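Local coordinates for protein nickel-dependent hydrogenase large subunit (Allochromatium vinosum, PDB 3MYR) that forms the catalytic large subunit of a [NiFe] hydrogenase, oxidising molecular hydrogen at a nickel-iron centre and probably recycling the hydrogen released by nitrogenase, at residues B[52-57]-B[214-219]; B[205-210]-B[236-241]. All blocks are in the same frame, centred on the assembly; numbering follows the deposited sequence.

Interaction 1: residues B[52-57]-B[214-219]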
# COMPACT_ATOMS: atom_id res chain seq x y z
N ASP B 52 9.99 -18.63 1.30
CA ASP B 52 9.69 -17.72 0.14
C ASP B 52 8.39 -16.93 0.34
O ASP B 52 8.12 -16.00 -0.43
CB ASP B 52 9.45 -18.53 -1.17
CG ASP B 52 10.69 -19.29 -1.68
OD1 ASP B 52 11.73 -19.26 -1.02
OD2 ASP B 52 10.58 -19.94 -2.77
N ALA B 53 7.50 -17.37 1.25
CA ALA B 53 6.17 -16.76 1.35
C ALA B 53 6.22 -15.21 1.40
O ALA B 53 5.44 -14.55 0.73
CB ALA B 53 5.38 -17.35 2.52
N TRP B 54 7.15 -14.64 2.17
CA TRP B 54 7.15 -13.22 2.40
C TRP B 54 7.19 -12.47 1.09
O TRP B 54 6.58 -11.40 0.99
CB TRP B 54 8.25 -12.72 3.33
CG TRP B 54 9.59 -12.83 2.67
CD1 TRP B 54 10.48 -13.89 2.78
CD2 TRP B 54 10.21 -11.89 1.78
NE1 TRP B 54 11.58 -13.66 2.01
CE2 TRP B 54 11.46 -12.46 1.38
CE3 TRP B 54 9.81 -10.66 1.21
CZ2 TRP B 54 12.35 -11.82 0.47
CZ3 TRP B 54 10.71 -10.01 0.28
CH2 TRP B 54 11.94 -10.61 -0.08
N ALA B 55 7.95 -12.98 0.12
CA ALA B 55 8.12 -12.28 -1.18
C ALA B 55 6.84 -12.29 -2.01
O ALA B 55 6.52 -11.30 -2.65
CB ALA B 55 9.25 -12.92 -2.00
N PHE B 56 6.09 -13.41 -1.95
CA PHE B 56 4.73 -13.45 -2.55
C PHE B 56 3.75 -12.54 -1.83
O PHE B 56 3.04 -11.74 -2.47
CB PHE B 56 4.14 -14.89 -2.52
CG PHE B 56 4.82 -15.86 -3.44
CD1 PHE B 56 6.11 -16.38 -3.13
CD2 PHE B 56 4.18 -16.27 -4.64
CE1 PHE B 56 6.77 -17.24 -3.99
CE2 PHE B 56 4.83 -17.18 -5.54
CZ PHE B 56 6.13 -17.69 -5.22
N VAL B 57 3.62 -12.65 -0.50
CA VAL B 57 2.54 -11.89 0.14
C VAL B 57 2.90 -10.40 0.32
O VAL B 57 2.02 -9.55 0.43
CB VAL B 57 2.10 -12.48 1.48
CG1 VAL B 57 1.56 -13.87 1.23
CG2 VAL B 57 3.31 -12.59 2.47
N HIS B 214 8.61 -2.50 -1.97
CA HIS B 214 8.89 -3.88 -1.84
C HIS B 214 10.31 -4.23 -1.37
O HIS B 214 11.02 -5.01 -2.02
CB HIS B 214 8.41 -4.61 -3.13
CG HIS B 214 6.91 -4.67 -3.23
ND1 HIS B 214 6.22 -4.84 -4.41
CD2 HIS B 214 5.97 -4.49 -2.27
CE1 HIS B 214 4.92 -4.80 -4.17
NE2 HIS B 214 4.75 -4.62 -2.86
N PRO B 215 10.71 -3.74 -0.19
CA PRO B 215 12.03 -4.15 0.29
C PRO B 215 12.12 -5.67 0.58
O PRO B 215 11.08 -6.38 0.68
CB PRO B 215 12.22 -3.32 1.58
CG PRO B 215 10.79 -3.10 2.05
CD PRO B 215 10.04 -2.80 0.73
N ASN B 216 13.35 -6.15 0.79
CA ASN B 216 13.56 -7.60 1.09
C ASN B 216 13.57 -7.93 2.58
O ASN B 216 13.98 -7.10 3.41
CB ASN B 216 14.88 -8.08 0.41
CG ASN B 216 14.80 -7.89 -1.12
OD1 ASN B 216 15.47 -7.03 -1.69
ND2 ASN B 216 13.85 -8.58 -1.74
N PHE B 217 13.17 -9.16 2.90
CA PHE B 217 13.11 -9.63 4.28
C PHE B 217 13.71 -11.02 4.30
O PHE B 217 13.92 -11.59 3.28
CB PHE B 217 11.67 -9.68 4.80
CG PHE B 217 11.05 -8.35 4.87
CD1 PHE B 217 11.25 -7.55 5.99
CD2 PHE B 217 10.43 -7.81 3.73
CE1 PHE B 217 10.82 -6.22 5.97
CE2 PHE B 217 9.92 -6.53 3.71
CZ PHE B 217 10.11 -5.71 4.83
N VAL B 218 14.11 -11.51 5.47
CA VAL B 218 14.37 -12.95 5.55
C VAL B 218 13.79 -13.53 6.83
O VAL B 218 13.78 -12.87 7.90
CB VAL B 218 15.87 -13.36 5.57
CG1 VAL B 218 16.39 -13.37 4.27
CG2 VAL B 218 16.67 -12.43 6.47
N VAL B 219 13.45 -14.81 6.75
CA VAL B 219 12.99 -15.49 7.93
C VAL B 219 14.18 -15.68 8.87
O VAL B 219 15.17 -16.31 8.48
CB VAL B 219 12.49 -16.91 7.57
CG1 VAL B 219 12.30 -17.73 8.93
CG2 VAL B 219 11.21 -16.78 6.77
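Trp-54 lays its indole against the backbone of Phe-217 and carries nearly all of this contact. The residue sits on helix 53-58, and its CB points toward the loop 214-219. From CB the chain turns to place CG between the backbone N and the carbonyl carbon (chi1 70°). CD1 lies at the margin of the contact. CD2 of Trp-54 has Phe-217 CB at 4.0 Å, and that CB stands over the six-membered ring in a CH-pi contact. NE1 is near Phe-217 O, but the angle is too poor for a hydrogen bond. It bonds instead to the hydroxyl of Tyr-262 of the small subunit. Trp-54 CE2 lies 3.2 Å from Phe-217 O, which sits over the same face of the indole, displaced toward its rim. Trp-54 CZ2 is also 3.2 Å from Phe-217 O. Trp-54 CE3 meets CD2 of Phe-217 at 3.9 Å. The Trp-54 and Phe-217 rings form an offset edge-to-face pair, with planes 75° apart and the Phe-217 edge toward the indole face. Trp-54 CZ3 is 3.7 Å from Pro-215 O. Phe-217 N stands over the six-membered ring, nearest Trp-54 CH2 at 3.5 Å. Trp-54 CH2 also reaches the side chain of Asn-216, whose CB lies 3.9 Å away. On the opposite face of the indole lies Ala-55 CB.

The loop rests on the helix without a direct hydrogen bond. The contact is buried at the large-small subunit interface of the [NiFe] hydrogenase heterodimer. The side chain of Asn-216 is about 6 Å from the Fe3-S4 cluster, and His-214 touches the iron-sulfur cluster SF4.

Interaction 2: residues B[205-210]-B[236-241]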
# COMPACT_ATOMS: atom_id res chain seq x y z
N HIS B 205 13.92 2.68 3.55
CA HIS B 205 13.77 1.27 3.21
C HIS B 205 14.83 0.75 2.19
O HIS B 205 15.21 -0.44 2.24
CB HIS B 205 12.38 1.00 2.62
CG HIS B 205 11.29 1.05 3.64
ND1 HIS B 205 9.96 0.89 3.32
CD2 HIS B 205 11.36 1.17 5.00
CE1 HIS B 205 9.25 0.85 4.44
NE2 HIS B 205 10.07 1.04 5.47
N ALA B 206 15.36 1.62 1.34
CA ALA B 206 16.31 1.11 0.34
C ALA B 206 17.64 0.78 1.02
O ALA B 206 18.28 -0.23 0.72
CB ALA B 206 16.50 2.15 -0.78
N ILE B 207 18.00 1.57 2.03
CA ILE B 207 19.24 1.28 2.74
C ILE B 207 19.23 -0.11 3.43
O ILE B 207 20.11 -0.92 3.20
CB ILE B 207 19.61 2.41 3.71
CG1 ILE B 207 19.95 3.68 2.93
CG2 ILE B 207 20.81 1.97 4.68
CD1 ILE B 207 20.11 4.96 3.87
N PHE B 208 18.17 -0.43 4.12
CA PHE B 208 18.09 -1.67 4.87
C PHE B 208 17.51 -2.77 3.99
O PHE B 208 17.85 -3.92 4.17
CB PHE B 208 17.12 -1.41 6.01
CG PHE B 208 17.74 -0.58 7.13
CD1 PHE B 208 18.83 -1.09 7.84
CD2 PHE B 208 17.23 0.66 7.46
CE1 PHE B 208 19.43 -0.35 8.92
CE2 PHE B 208 17.80 1.42 8.52
CZ PHE B 208 18.92 0.89 9.25
N GLY B 209 16.64 -2.41 3.04
CA GLY B 209 15.85 -3.43 2.38
C GLY B 209 16.16 -3.50 0.91
O GLY B 209 15.51 -4.27 0.21
N GLY B 210 17.06 -2.63 0.40
CA GLY B 210 17.48 -2.73 -1.01
C GLY B 210 16.64 -1.89 -1.96
O GLY B 210 17.14 -1.44 -2.97
N ALA B 236 29.53 3.04 9.26
CA ALA B 236 29.26 4.39 9.82
C ALA B 236 28.65 5.35 8.78
O ALA B 236 27.75 6.13 9.10
CB ALA B 236 30.54 5.01 10.40
N LYS B 237 29.16 5.27 7.55
CA LYS B 237 28.63 6.04 6.44
C LYS B 237 27.18 5.74 6.19
O LYS B 237 26.35 6.66 6.15
CB LYS B 237 29.45 5.76 5.19
CG LYS B 237 29.06 6.69 4.02
CD LYS B 237 28.01 6.03 3.11
CE LYS B 237 27.77 6.73 1.72
NZ LYS B 237 26.65 5.98 0.98
N ARG B 238 26.81 4.47 6.05
CA ARG B 238 25.36 4.18 5.83
C ARG B 238 24.50 4.59 7.05
O ARG B 238 23.37 5.09 6.92
CB ARG B 238 25.12 2.71 5.51
CG ARG B 238 25.89 2.20 4.27
CD ARG B 238 25.31 2.98 3.10
NE ARG B 238 24.50 2.19 2.22
CZ ARG B 238 23.75 2.65 1.21
NH1 ARG B 238 23.56 3.94 0.93
NH2 ARG B 238 23.13 1.76 0.49
N LEU B 239 25.05 4.39 8.24
CA LEU B 239 24.28 4.73 9.43
C LEU B 239 24.07 6.27 9.55
O LEU B 239 23.07 6.70 10.16
CB LEU B 239 24.98 4.17 10.69
CG LEU B 239 24.82 2.63 10.71
CD1 LEU B 239 25.83 1.90 11.61
CD2 LEU B 239 23.38 2.07 10.89
N ALA B 240 25.02 7.06 9.04
CA ALA B 240 24.88 8.53 9.08
C ALA B 240 23.74 8.94 8.17
O ALA B 240 23.01 9.83 8.50
CB ALA B 240 26.14 9.21 8.60
N GLU B 241 23.63 8.31 6.99
CA GLU B 241 22.48 8.62 6.09
C GLU B 241 21.14 8.26 6.77
O GLU B 241 20.17 8.98 6.68
CB GLU B 241 22.62 7.81 4.79
CG GLU B 241 23.95 8.09 4.02
CD GLU B 241 24.06 7.29 2.67
OE1 GLU B 241 23.80 7.89 1.61
OE2 GLU B 241 24.28 6.06 2.68
O HOH W 1 22.15 -0.82 1.57
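The last turn of helix 203-209 faces the first turn of helix 236-265, with Ile-207 and Arg-238 nearest each other at 7.4 Å between their CA atoms. Ile-207 points toward the second helix and divides its contacts between two residues one turn apart. Its CG1 lies over one face of the Arg-238 guanidinium, 4.1 Å from NH1 and offset toward the rim. Its CD1 packs on Glu-241 CB at 3.9 Å. The arginine chain bends at chi2 (-64°) and chi3 (-109°), which sets its flat end between the two helices, with NH1 beside Glu-241 and NH2 toward helix 203-209.

There Lys-237, Arg-238 and Glu-241 form a salt-bridge network with spacings of three and four residues along the helix. Arg-238 NH1 gives Glu-241 OE2 a fairly straight bond of 2.8 Å. It meets that oxygen on the syn side, close to both the carboxylate and guanidinium planes. Lys-237 NZ reaches the same OE2 at 2.9 Å, from above the carboxylate plane and from the opposite face. Two cationic donors on one oxygen would probably favour the charged carboxylate.

Arg-238 NH2 turns to the other helix and to the small subunit. No direct hydrogen bond joins the two segments; a water does. NH2 donates to this water 3.0 Å away, and the water donates to Ile-207 O at 2.6 Å. That carbonyl is near the C-terminal end of helix 203-209, where Gly-210 leaves helical angles with positive phi. NH2 also forms a salt bridge to Glu-242 of the small subunit and a hydrogen bond to its Thr-237 O. Ile-207 also packs on Val-242 and Leu-245 of helix 236-265.

Interaction 1 is the more buried of the two and lies near the iron-sulfur clusters. Interaction 2 is only partly buried and is farther from the chain's centre. Aromatic and backbone contacts carry the first. The second sets one aliphatic side chain against a salt-bridge network held within 236-241, with a water bridging the segments. Their centres are 19 Å apart, but the chain joins them: segment 214-219 follows helix 203-209 closely. Asn-216 N probably donates a hydrogen bond to Gly-209 O at 2.9 Å, and Pro-215 packs on the same helix end. Both contacts also meet the small subunit, for example through Trp-54 in interaction 1 and Arg-238 in interaction 2.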